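Local coordinates for putative uronate isomerase (Thermotoga maritima, PDB 4NAR), which belongs to the lactate racemase family and may have lactate racemase activity, at residues 360-363 / 368-371; 355-360 / 389-394; 179-184 / 334-339; 287-292 / 373-378. All coordinates share one frame; numbering follows the deposited sequence.

How the contacts relate
Segments between 287-292 and 389-394 supply all but one of the stretches; helix 173-186 comes from far earlier. Contacts 2 and 4 are closest, their centres 7 Å apart, and reach the same five-stranded parallel sheet; helix 347-357, part of contact 2, bonds to contact 4 through V356 O to S289 OG and R357 NH1 to F373 O. The hairpin of contact 1 shares G360 with contact 2, centres 12 Å apart, and leads into the strand of contact 4, in whose loop it is nested. Contacts 2 and 4 cross along the chain. Contact 3 closes before contacts 1 and 2 open, its centre 15 Å from that of contact 1, and ties the N-terminal family region to the later chain.

Contact 1: residues 360-363 / 368-371; sequences GTFD and KEEF
The ring of F362 and the side chain of E369 meet on one face of a two-stranded antiparallel hairpin, CD1 of F362 lying 3.9 Å from CG of E369. The carboxylate of E369 is turned almost perpendicular to the ring (89°), and the aliphatic part of the glutamate rather than its charge does the touching. With CG anti to the backbone N (chi1 -180°), F362 reaches toward helix 332-341, where its ring meets Y334 edge-to-face and also packs against W337. F371 projects from the same face, its ring oblique to CA of G360, and makes a cation-pi contact with R357. On the other face T361 and E370 lie side by side, OG1 of T361 3.6 Å from CB of E370. These two residues form the hydrogen-bonded pair: T361 N gives a bond of 2.8 Å to E370 O, and E370 N returns a longer one of 3.2 Å to T361 O. Near the turn, D363 N donates to K368 O at 3.1 Å, and a water donates a second bond to that oxygen at 2.9 Å. The CA of E369 adds a C-H...O contact to T361 O. G360 and F371 come within 4.1 Å at their CA atoms, so close that a side chain on G360 would run into E370 O and the F371 ring. The E369 carboxylate is bound by H330 ND1 and C331 N. The chemistry is thus divided: backbone bonds join the strands, while one face, carrying F362, E369 and F371, fastens the hairpin to its neighbours.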
loop_
_atom_site.group_PDB
_atom_site.type_symbol
_atom_site.label_atom_id
_atom_site.label_comp_id
_atom_site.label_asym_id
_atom_site.label_seq_id
_atom_site.Cartn_x
_atom_site.Cartn_y
_atom_site.Cartn_z
ATOM N N GLY A 360 14.910 17.353 -3.813
ATOM C CA GLY A 360 15.032 18.695 -4.353
ATOM C C GLY A 360 15.556 19.648 -3.294
ATOM O O GLY A 360 15.717 19.263 -2.130
ATOM N N THR A 361 15.833 20.886 -3.692
ATOM C CA THR A 361 16.272 21.914 -2.748
ATOM C C THR A 361 15.289 23.064 -2.678
ATOM O O THR A 361 14.618 23.404 -3.664
ATOM C CB THR A 361 17.647 22.496 -3.120
ATOM O OG1 THR A 361 17.675 22.772 -4.528
ATOM C CG2 THR A 361 18.770 21.518 -2.753
ATOM N N PHE A 362 15.227 23.671 -1.503
ATOM C CA PHE A 362 14.375 24.821 -1.287
ATOM C C PHE A 362 15.195 25.953 -0.674
ATOM O O PHE A 362 15.666 25.839 0.461
ATOM C CB PHE A 362 13.223 24.436 -0.363
ATOM C CG PHE A 362 12.269 25.559 -0.076
ATOM C CD1 PHE A 362 11.563 26.166 -1.105
ATOM C CD2 PHE A 362 12.056 25.990 1.226
ATOM C CE1 PHE A 362 10.664 27.192 -0.846
ATOM C CE2 PHE A 362 11.155 27.026 1.492
ATOM C CZ PHE A 362 10.456 27.625 0.453
ATOM N N ASP A 363 15.382 27.026 -1.441
ATOM C CA ASP A 363 15.974 28.256 -0.923
ATOM C C ASP A 363 14.901 29.018 -0.153
ATOM O O ASP A 363 13.945 29.524 -0.747
ATOM C CB ASP A 363 16.502 29.122 -2.065
ATOM C CG ASP A 363 17.424 30.238 -1.583
ATOM O OD1 ASP A 363 17.161 30.834 -0.513
ATOM O OD2 ASP A 363 18.424 30.506 -2.282
ATOM N N LYS A 368 12.615 29.478 -4.144
ATOM C CA LYS A 368 12.827 28.706 -5.362
ATOM C C LYS A 368 13.172 27.231 -5.110
ATOM O O LYS A 368 13.901 26.892 -4.167
ATOM C CB LYS A 368 13.898 29.380 -6.218
ATOM C CG LYS A 368 13.530 30.809 -6.620
ATOM C CD LYS A 368 14.690 31.548 -7.291
ATOM C CE LYS A 368 14.234 32.936 -7.741
ATOM N NZ LYS A 368 15.237 34.006 -7.426
ATOM N N GLU A 369 12.634 26.359 -5.961
ATOM C CA GLU A 369 12.906 24.925 -5.886
ATOM C C GLU A 369 13.681 24.437 -7.116
ATOM O O GLU A 369 13.405 24.855 -8.248
ATOM C CB GLU A 369 11.595 24.135 -5.772
ATOM C CG GLU A 369 10.956 24.115 -4.384
ATOM C CD GLU A 369 9.658 23.294 -4.332
ATOM O OE1 GLU A 369 9.666 22.154 -3.785
ATOM O OE2 GLU A 369 8.619 23.796 -4.831
ATOM N N GLU A 370 14.643 23.552 -6.882
ATOM C CA GLU A 370 15.316 22.818 -7.941
ATOM C C GLU A 370 15.094 21.358 -7.601
ATOM O O GLU A 370 15.035 21.011 -6.421
ATOM C CB GLU A 370 16.816 23.126 -7.964
ATOM C CG GLU A 370 17.161 24.600 -8.215
ATOM C CD GLU A 370 18.664 24.819 -8.395
ATOM O OE1 GLU A 370 19.410 23.812 -8.456
ATOM O OE2 GLU A 370 19.101 25.990 -8.478
ATOM N N PHE A 371 14.974 20.501 -8.617
ATOM C CA PHE A 371 14.636 19.095 -8.383
ATOM C C PHE A 371 15.636 18.152 -9.027
ATOM O O PHE A 371 16.148 18.432 -10.114
ATOM C CB PHE A 371 13.227 18.782 -8.909
ATOM C CG PHE A 371 12.131 19.501 -8.168
ATOM C CD1 PHE A 371 11.562 20.665 -8.682
ATOM C CD2 PHE A 371 11.678 19.026 -6.939
ATOM C CE1 PHE A 371 10.546 21.340 -7.984
ATOM C CE2 PHE A 371 10.664 19.700 -6.228
ATOM C CZ PHE A 371 10.099 20.854 -6.752
HETATM O O HOH W 1 16.653 25.996 -4.269
#

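Contact 2: residues 355-360 / 389-394; sequences NVRGAG and VNLGYM
R357 and L391 make the apolar part of this contact, CD of the arginine lying 4.0 Å from CD1 of the leucine as the two side chains run alongside one another with opposite headings. The arginine leaves helix 347-357 with CG anti to the backbone N (chi1 -163°) and bends at chi2 (63°), which carries its guanidinium toward the 389-394 segment. L391 also packs on Y329 and L377. The polar part runs through water. NE of R357 donates to a water at 2.6 Å, in the plane of the guanidinium at its edge, and the water passes a bond of 2.8 Å to the carbonyl O of N390; NE of R357 and that oxygen are themselves 3.8 Å apart. Both segments include the C-terminal end of a helix or follow directly on one. N390, with positive phi, is the C-prime residue of a Schellman motif closing helix 383-388, and the chain then enters edge strand 392-393 of the parallel sheet. G358, also with positive phi, follows the last turn of helix 347-357. The guanidinium has further partners: NH1 donates to F373 O, and a long, weak ion pair joins NH2 to D374. N390 ND2 is hydrogen-bonded to Y329 O.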
loop_
_atom_site.group_PDB
_atom_site.type_symbol
_atom_site.label_atom_id
_atom_site.label_comp_id
_atom_site.label_asym_id
_atom_site.label_seq_id
_atom_site.Cartn_x
_atom_site.Cartn_y
_atom_site.Cartn_z
ATOM N N ASN A 355 6.678 12.385 -1.545
ATOM C CA ASN A 355 6.938 11.056 -2.073
ATOM C C ASN A 355 6.966 11.019 -3.609
ATOM O O ASN A 355 7.896 10.465 -4.222
ATOM C CB ASN A 355 5.908 10.074 -1.515
ATOM C CG ASN A 355 6.246 9.617 -0.095
ATOM O OD1 ASN A 355 7.425 9.628 0.312
ATOM N ND2 ASN A 355 5.220 9.195 0.658
ATOM N N VAL A 356 5.949 11.618 -4.223
ATOM C CA VAL A 356 5.892 11.700 -5.673
ATOM C C VAL A 356 7.001 12.593 -6.262
ATOM O O VAL A 356 7.719 12.171 -7.192
ATOM C CB VAL A 356 4.530 12.206 -6.171
ATOM C CG1 VAL A 356 4.577 12.441 -7.693
ATOM C CG2 VAL A 356 3.408 11.225 -5.795
ATOM N N ARG A 357 7.158 13.802 -5.718
ATOM C CA ARG A 357 8.046 14.790 -6.338
ATOM C C ARG A 357 9.530 14.408 -6.251
ATOM O O ARG A 357 10.315 14.696 -7.170
ATOM C CB ARG A 357 7.820 16.205 -5.786
ATOM C CG ARG A 357 8.425 17.268 -6.688
ATOM C CD ARG A 357 7.733 17.257 -8.064
ATOM N NE ARG A 357 8.409 18.054 -9.100
ATOM C CZ ARG A 357 9.486 17.652 -9.786
ATOM N NH1 ARG A 357 10.052 16.463 -9.541
ATOM N NH2 ARG A 357 10.011 18.443 -10.721
ATOM N N GLY A 358 9.903 13.746 -5.158
ATOM C CA GLY A 358 11.277 13.314 -4.977
ATOM C C GLY A 358 12.195 14.374 -4.385
ATOM O O GLY A 358 11.745 15.434 -3.920
ATOM N N ALA A 359 13.493 14.085 -4.410
ATOM C CA ALA A 359 14.514 14.969 -3.857
ATOM C C ALA A 359 14.539 16.319 -4.564
ATOM O O ALA A 359 14.246 16.412 -5.761
ATOM C CB ALA A 359 15.891 14.311 -3.954
ATOM N N GLY A 360 14.910 17.353 -3.813
ATOM C CA GLY A 360 15.032 18.695 -4.353
ATOM C C GLY A 360 15.556 19.648 -3.294
ATOM O O GLY A 360 15.717 19.263 -2.130
ATOM N N VAL A 389 -0.462 21.775 -10.423
ATOM C CA VAL A 389 -0.021 21.026 -9.238
ATOM C C VAL A 389 1.475 20.773 -9.309
ATOM O O VAL A 389 2.014 19.913 -8.587
ATOM C CB VAL A 389 -0.795 19.684 -9.065
ATOM C CG1 VAL A 389 -2.292 19.963 -8.929
ATOM C CG2 VAL A 389 -0.516 18.691 -10.246
ATOM N N ASN A 390 2.134 21.518 -10.199
ATOM C CA ASN A 390 3.601 21.505 -10.295
ATOM C C ASN A 390 4.205 20.211 -10.896
ATOM O O ASN A 390 5.357 19.841 -10.610
ATOM C CB ASN A 390 4.229 21.811 -8.932
ATOM C CG ASN A 390 5.555 22.529 -9.053
ATOM O OD1 ASN A 390 5.732 23.385 -9.937
ATOM N ND2 ASN A 390 6.511 22.179 -8.172
ATOM N N LEU A 391 3.432 19.551 -11.750
ATOM C CA LEU A 391 3.888 18.348 -12.442
ATOM C C LEU A 391 3.983 18.586 -13.966
ATOM O O LEU A 391 3.335 19.494 -14.503
ATOM C CB LEU A 391 2.929 17.187 -12.142
ATOM C CG LEU A 391 3.370 16.110 -11.135
ATOM C CD1 LEU A 391 4.375 16.623 -10.121
ATOM C CD2 LEU A 391 2.162 15.440 -10.431
ATOM N N GLY A 392 4.775 17.764 -14.658
ATOM C CA GLY A 392 4.873 17.840 -16.106
ATOM C C GLY A 392 3.705 17.163 -16.811
ATOM O O GLY A 392 2.851 16.540 -16.160
ATOM N N TYR A 393 3.668 17.274 -18.144
ATOM C CA TYR A 393 2.596 16.669 -18.947
ATOM C C TYR A 393 3.113 16.077 -20.258
ATOM O O TYR A 393 4.019 16.625 -20.887
ATOM C CB TYR A 393 1.505 17.701 -19.268
ATOM C CG TYR A 393 0.430 17.203 -20.228
ATOM C CD1 TYR A 393 0.536 17.409 -21.608
ATOM C CD2 TYR A 393 -0.692 16.520 -19.751
ATOM C CE1 TYR A 393 -0.447 16.944 -22.479
ATOM C CE2 TYR A 393 -1.683 16.060 -20.615
ATOM C CZ TYR A 393 -1.556 16.280 -21.973
ATOM O OH TYR A 393 -2.540 15.819 -22.821
HETATM N N MSE A 394 2.519 14.958 -20.668
HETATM C CA MSE A 394 2.707 14.441 -22.022
HETATM C C MSE A 394 1.383 13.879 -22.494
HETATM O O MSE A 394 0.674 13.213 -21.727
HETATM C CB MSE A 394 3.797 13.361 -22.097
HETATM C CG MSE A 394 5.194 13.890 -22.370
HETATM SE SE MSE A 394 6.518 12.446 -22.559
HETATM C CE MSE A 394 8.140 13.527 -22.395
HETATM O O HOH W 2 8.107 20.231 -10.489
#

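Contact 3: residues 179-184 / 334-339; sequences FHWAAV and YVKWYL. With SO4 (sulfate ion), chain B.
W181 and L339 reach toward each other from their two helices, the six-membered ring of the indole meeting the leucine methyl: CH2 of W181 is 3.6 Å from CD1 of L339. CZ3 and CZ2 are slightly farther from the same methyl, which sits oblique to the ring. K336 comes in at the indole's edge, near its plane, with its CG 4.4 Å from CZ2 of W181. The reach of the tryptophan spans the gap between the helices, whose nearest CA atoms, those of W181 and K336, are 10.7 Å apart; CG of W181 stands anti to the backbone N (chi1 -169°), which sends the indole toward helix 332-341. NE1 of W181 is bonded to D125, and K347 makes a cation-pi contact with the ring. The contact thus joins helix 173-186, whose 179-184 segment belongs to the lactate racemase N-terminal family region, to helix 332-341 by hydrophobic packing without a direct hydrogen bond. One residue before W181, H180 points elsewhere. F179 CE1 lies 3.6 Å above the H180 imidazole, over its centre, and a sulfate, probably from the crystallisation liquor, is met at the ring edge: NE2 of H180 donates to O1 of the ion at 2.8 Å with a nearly straight angle of 163°. A leucine in place of H180 would probably leave O1 without this donor and F179 CE1 without the flat imidazole beneath it. T72, W283 and N348 also bind the ion, while ND1 of H180 bonds weakly to S156.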
loop_
_atom_site.group_PDB
_atom_site.type_symbol
_atom_site.label_atom_id
_atom_site.label_comp_id
_atom_site.label_asym_id
_atom_site.label_seq_id
_atom_site.Cartn_x
_atom_site.Cartn_y
_atom_site.Cartn_z
ATOM N N PHE A 179 2.282 7.638 10.750
ATOM C CA PHE A 179 3.301 6.774 10.160
ATOM C C PHE A 179 3.774 7.288 8.799
ATOM O O PHE A 179 4.959 7.192 8.474
ATOM C CB PHE A 179 2.917 5.277 10.162
ATOM C CG PHE A 179 2.131 4.811 8.955
ATOM C CD1 PHE A 179 2.729 4.680 7.700
ATOM C CD2 PHE A 179 0.806 4.413 9.099
ATOM C CE1 PHE A 179 2.009 4.220 6.604
ATOM C CE2 PHE A 179 0.078 3.939 8.005
ATOM C CZ PHE A 179 0.682 3.844 6.755
ATOM N N HIS A 180 2.851 7.841 8.017
ATOM C CA HIS A 180 3.226 8.412 6.725
ATOM C C HIS A 180 4.240 9.551 6.895
ATOM O O HIS A 180 5.216 9.641 6.144
ATOM C CB HIS A 180 1.994 8.885 5.951
ATOM C CG HIS A 180 1.307 7.795 5.191
ATOM N ND1 HIS A 180 1.891 7.151 4.117
ATOM C CD2 HIS A 180 0.078 7.238 5.340
ATOM C CE1 HIS A 180 1.057 6.241 3.642
ATOM N NE2 HIS A 180 -0.051 6.276 4.367
ATOM N N TRP A 181 4.022 10.401 7.896
ATOM C CA TRP A 181 4.929 11.511 8.134
ATOM C C TRP A 181 6.276 11.040 8.681
ATOM O O TRP A 181 7.325 11.547 8.276
ATOM C CB TRP A 181 4.295 12.532 9.082
ATOM C CG TRP A 181 5.076 13.812 9.166
ATOM C CD1 TRP A 181 5.723 14.311 10.268
ATOM C CD2 TRP A 181 5.318 14.744 8.103
ATOM N NE1 TRP A 181 6.345 15.499 9.954
ATOM C CE2 TRP A 181 6.112 15.792 8.622
ATOM C CE3 TRP A 181 4.927 14.811 6.754
ATOM C CZ2 TRP A 181 6.534 16.884 7.855
ATOM C CZ3 TRP A 181 5.348 15.900 5.980
ATOM C CH2 TRP A 181 6.141 16.920 6.537
ATOM N N ALA A 182 6.238 10.091 9.619
ATOM C CA ALA A 182 7.451 9.471 10.150
ATOM C C ALA A 182 8.283 8.914 8.995
ATOM O O ALA A 182 9.502 9.120 8.933
ATOM C CB ALA A 182 7.094 8.348 11.137
ATOM N N ALA A 183 7.608 8.229 8.073
ATOM C CA ALA A 183 8.274 7.595 6.940
ATOM C C ALA A 183 8.920 8.616 6.018
ATOM O O ALA A 183 10.057 8.438 5.578
ATOM C CB ALA A 183 7.280 6.720 6.152
ATOM N N VAL A 184 8.192 9.677 5.704
ATOM C CA VAL A 184 8.697 10.647 4.738
ATOM C C VAL A 184 9.894 11.463 5.275
ATOM O O VAL A 184 10.738 11.936 4.494
ATOM C CB VAL A 184 7.578 11.559 4.173
ATOM C CG1 VAL A 184 7.330 12.758 5.108
ATOM C CG2 VAL A 184 7.935 12.014 2.731
ATOM N N TYR A 334 10.332 22.437 0.980
ATOM C CA TYR A 334 9.208 23.313 0.667
ATOM C C TYR A 334 7.984 22.943 1.507
ATOM O O TYR A 334 7.254 23.819 1.987
ATOM C CB TYR A 334 8.853 23.237 -0.819
ATOM C CG TYR A 334 7.641 24.063 -1.181
ATOM C CD1 TYR A 334 7.777 25.336 -1.725
ATOM C CD2 TYR A 334 6.355 23.579 -0.963
ATOM C CE1 TYR A 334 6.653 26.103 -2.046
ATOM C CE2 TYR A 334 5.236 24.330 -1.272
ATOM C CZ TYR A 334 5.384 25.588 -1.820
ATOM O OH TYR A 334 4.256 26.319 -2.136
ATOM N N VAL A 335 7.751 21.643 1.674
ATOM C CA VAL A 335 6.540 21.172 2.343
ATOM C C VAL A 335 6.577 21.451 3.857
ATOM O O VAL A 335 5.579 21.889 4.446
ATOM C CB VAL A 335 6.267 19.682 2.013
ATOM C CG1 VAL A 335 5.031 19.154 2.746
ATOM C CG2 VAL A 335 6.113 19.517 0.503
ATOM N N LYS A 336 7.735 21.224 4.470
ATOM C CA LYS A 336 7.939 21.577 5.875
ATOM C C LYS A 336 7.660 23.053 6.108
ATOM O O LYS A 336 7.059 23.427 7.115
ATOM C CB LYS A 336 9.369 21.264 6.306
ATOM C CG LYS A 336 9.597 19.809 6.648
ATOM C CD LYS A 336 11.051 19.452 6.409
ATOM C CE LYS A 336 11.534 18.415 7.394
ATOM N NZ LYS A 336 12.607 18.982 8.264
ATOM N N TRP A 337 8.103 23.883 5.167
ATOM C CA TRP A 337 7.852 25.313 5.224
ATOM C C TRP A 337 6.353 25.602 5.096
ATOM O O TRP A 337 5.796 26.446 5.807
ATOM C CB TRP A 337 8.621 26.022 4.111
ATOM C CG TRP A 337 8.169 27.439 3.890
ATOM C CD1 TRP A 337 8.577 28.549 4.584
ATOM C CD2 TRP A 337 7.226 27.903 2.910
ATOM N NE1 TRP A 337 7.941 29.672 4.095
ATOM C CE2 TRP A 337 7.106 29.303 3.062
ATOM C CE3 TRP A 337 6.470 27.272 1.909
ATOM C CZ2 TRP A 337 6.270 30.083 2.261
ATOM C CZ3 TRP A 337 5.629 28.045 1.116
ATOM C CH2 TRP A 337 5.537 29.436 1.297
ATOM N N TYR A 338 5.702 24.896 4.183
ATOM C CA TYR A 338 4.274 25.089 3.942
ATOM C C TYR A 338 3.474 24.720 5.205
ATOM O O TYR A 338 2.426 25.305 5.486
ATOM C CB TYR A 338 3.842 24.239 2.743
ATOM C CG TYR A 338 2.410 24.422 2.308
ATOM C CD1 TYR A 338 1.401 23.600 2.800
ATOM C CD2 TYR A 338 2.063 25.391 1.376
ATOM C CE1 TYR A 338 0.078 23.747 2.387
ATOM C CE2 TYR A 338 0.740 25.549 0.961
ATOM C CZ TYR A 338 -0.243 24.717 1.472
ATOM O OH TYR A 338 -1.550 24.864 1.086
ATOM N N LEU A 339 3.978 23.745 5.961
ATOM C CA LEU A 339 3.322 23.318 7.194
ATOM C C LEU A 339 3.570 24.268 8.376
ATOM O O LEU A 339 2.784 24.305 9.330
ATOM C CB LEU A 339 3.695 21.873 7.537
ATOM C CG LEU A 339 3.062 20.926 6.513
ATOM C CD1 LEU A 339 3.811 19.605 6.471
ATOM C CD2 LEU A 339 1.609 20.690 6.845
HETATM S S SO4 B . -3.142 5.106 2.362
HETATM O O1 SO4 B . -2.212 4.716 3.436
HETATM O O2 SO4 B . -4.273 4.165 2.338
HETATM O O3 SO4 B . -3.610 6.479 2.603
HETATM O O4 SO4 B . -2.437 5.061 1.063
#

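Contact 4: residues 287-292 / 373-378; sequences KGSYKL and FDVILA. With SO4 (sulfate ion), chain C.
S289 OG is the polar atom of this contact, held by two groups beyond the paired segments: it is hydrogen-bonded to the carbonyl of V356 and to Q293 NE2. Standing anti to the backbone N (chi1 168°), this hydroxyl also faces strand 373-379, where OG of S289 lies 4.1 Å from CE2 of F373 and 4.4 Å from CG2 of V375. No hydrogen bond links helix 287-290 to the strand here; the touch is van der Waals. The F373 ring is oblique to the serine oxygen and has CG2 of its own strand neighbour V375 at its edge, in the ring plane. Its chi1 of 52° places CG between the backbone N and the carbonyl carbon, bringing the ring beside V375. S289 thus brings the short helix against strand 373-379 of the five-stranded parallel sheet, whose F373 and V375 also pack on I304 and I306 of strand 302-308; the CA atoms of S289 and V375 are 7.3 Å apart. Within the helical turn, K291 N bonds K287 O at 3.1 Å. K287 points another way: its chain, bent at chi2 and chi4, brings NZ of K287 to a sulfate, probably from the crystallisation liquor, with weak bonds of 3.0 Å to O4 and 3.4 Å to O3. NZ also forms a salt bridge with E155. Two sides of the short helix differ in chemistry: a buried hydroxyl satisfied by V356 and Q293 can face hydrophobic side chains, whereas K287 lies with R41, H154 and K164 round a sulfate, consistent with a pocket that can hold an anion.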
loop_
_atom_site.group_PDB
_atom_site.type_symbol
_atom_site.label_atom_id
_atom_site.label_comp_id
_atom_site.label_asym_id
_atom_site.label_seq_id
_atom_site.Cartn_x
_atom_site.Cartn_y
_atom_site.Cartn_z
ATOM N N LYS A 287 3.300 5.282 -7.392
ATOM C CA LYS A 287 4.240 4.145 -7.298
ATOM C C LYS A 287 5.279 4.125 -8.431
ATOM O O LYS A 287 6.410 3.659 -8.245
ATOM C CB LYS A 287 3.484 2.813 -7.280
ATOM C CG LYS A 287 3.192 2.277 -5.882
ATOM C CD LYS A 287 1.876 1.498 -5.848
ATOM C CE LYS A 287 1.678 0.808 -4.509
ATOM N NZ LYS A 287 1.807 1.766 -3.360
ATOM N N GLY A 288 4.881 4.642 -9.594
ATOM C CA GLY A 288 5.786 4.799 -10.718
ATOM C C GLY A 288 6.994 5.653 -10.387
ATOM O O GLY A 288 8.112 5.338 -10.811
ATOM N N SER A 289 6.785 6.733 -9.635
ATOM C CA SER A 289 7.914 7.539 -9.175
ATOM C C SER A 289 8.695 6.865 -8.022
ATOM O O SER A 289 9.938 6.767 -8.081
ATOM C CB SER A 289 7.452 8.938 -8.776
ATOM O OG SER A 289 8.470 9.640 -8.076
ATOM N N TYR A 290 7.982 6.386 -6.994
ATOM C CA TYR A 290 8.651 5.831 -5.804
ATOM C C TYR A 290 9.632 4.710 -6.148
ATOM O O TYR A 290 10.709 4.617 -5.544
ATOM C CB TYR A 290 7.662 5.268 -4.778
ATOM C CG TYR A 290 6.413 6.081 -4.552
ATOM C CD1 TYR A 290 6.446 7.474 -4.518
ATOM C CD2 TYR A 290 5.187 5.451 -4.367
ATOM C CE1 TYR A 290 5.297 8.205 -4.306
ATOM C CE2 TYR A 290 4.024 6.179 -4.155
ATOM C CZ TYR A 290 4.083 7.556 -4.128
ATOM O OH TYR A 290 2.926 8.279 -3.925
ATOM N N LYS A 291 9.257 3.845 -7.093
ATOM C CA LYS A 291 10.082 2.667 -7.392
ATOM C C LYS A 291 11.385 3.012 -8.105
ATOM O O LYS A 291 12.251 2.147 -8.271
ATOM C CB LYS A 291 9.310 1.619 -8.202
ATOM C CG LYS A 291 8.106 1.037 -7.471
ATOM C CD LYS A 291 8.503 0.471 -6.121
ATOM C CE LYS A 291 7.742 -0.816 -5.816
ATOM N NZ LYS A 291 6.265 -0.660 -5.587
ATOM N N LEU A 292 11.532 4.277 -8.494
ATOM C CA LEU A 292 12.723 4.714 -9.209
ATOM C C LEU A 292 13.599 5.683 -8.400
ATOM O O LEU A 292 14.476 6.343 -8.961
ATOM C CB LEU A 292 12.313 5.340 -10.548
ATOM C CG LEU A 292 11.583 4.372 -11.506
ATOM C CD1 LEU A 292 11.007 5.082 -12.740
ATOM C CD2 LEU A 292 12.499 3.192 -11.915
ATOM N N PHE A 373 14.962 15.234 -10.353
ATOM C CA PHE A 373 14.380 14.708 -11.588
ATOM C C PHE A 373 13.012 15.325 -11.880
ATOM O O PHE A 373 12.435 15.991 -11.023
ATOM C CB PHE A 373 14.315 13.165 -11.573
ATOM C CG PHE A 373 13.642 12.585 -10.351
ATOM C CD1 PHE A 373 14.406 12.058 -9.308
ATOM C CD2 PHE A 373 12.251 12.569 -10.240
ATOM C CE1 PHE A 373 13.803 11.524 -8.176
ATOM C CE2 PHE A 373 11.629 12.036 -9.100
ATOM C CZ PHE A 373 12.412 11.509 -8.070
ATOM N N ASP A 374 12.500 15.108 -13.087
ATOM C CA ASP A 374 11.167 15.600 -13.456
ATOM C C ASP A 374 10.135 14.459 -13.386
ATOM O O ASP A 374 10.453 13.309 -13.673
ATOM C CB ASP A 374 11.189 16.202 -14.862
ATOM C CG ASP A 374 9.991 17.125 -15.140
ATOM O OD1 ASP A 374 9.970 17.769 -16.219
ATOM O OD2 ASP A 374 9.074 17.215 -14.288
ATOM N N VAL A 375 8.913 14.780 -12.979
ATOM C CA VAL A 375 7.820 13.803 -12.943
ATOM C C VAL A 375 6.715 14.252 -13.883
ATOM O O VAL A 375 6.146 15.345 -13.721
ATOM C CB VAL A 375 7.191 13.671 -11.532
ATOM C CG1 VAL A 375 6.019 12.678 -11.569
ATOM C CG2 VAL A 375 8.248 13.276 -10.504
ATOM N N ILE A 376 6.400 13.419 -14.863
ATOM C CA ILE A 376 5.445 13.819 -15.887
ATOM C C ILE A 376 4.215 12.924 -15.858
ATOM O O ILE A 376 4.324 11.698 -15.770
ATOM C CB ILE A 376 6.110 13.810 -17.275
ATOM C CG1 ILE A 376 7.229 14.860 -17.305
ATOM C CG2 ILE A 376 5.088 14.071 -18.395
ATOM C CD1 ILE A 376 8.533 14.351 -17.928
ATOM N N LEU A 377 3.044 13.551 -15.905
ATOM C CA LEU A 377 1.788 12.830 -15.966
ATOM C C LEU A 377 1.348 12.687 -17.425
ATOM O O LEU A 377 1.043 13.688 -18.099
ATOM C CB LEU A 377 0.705 13.559 -15.169
ATOM C CG LEU A 377 0.813 13.568 -13.639
ATOM C CD1 LEU A 377 -0.538 13.945 -12.964
ATOM C CD2 LEU A 377 1.328 12.228 -13.125
ATOM N N ALA A 378 1.336 11.450 -17.919
ATOM C CA ALA A 378 0.769 11.155 -19.236
ATOM C C ALA A 378 -0.575 10.447 -19.045
ATOM O O ALA A 378 -0.689 9.228 -19.210
ATOM C CB ALA A 378 1.726 10.305 -20.070
HETATM S S SO4 C . -0.642 0.033 -1.025
HETATM O O1 SO4 C . -0.111 -0.970 -0.079
HETATM O O2 SO4 C . -2.116 -0.023 -1.025
HETATM O O3 SO4 C . -0.230 1.404 -0.678
HETATM O O4 SO4 C . -0.133 -0.312 -2.357
#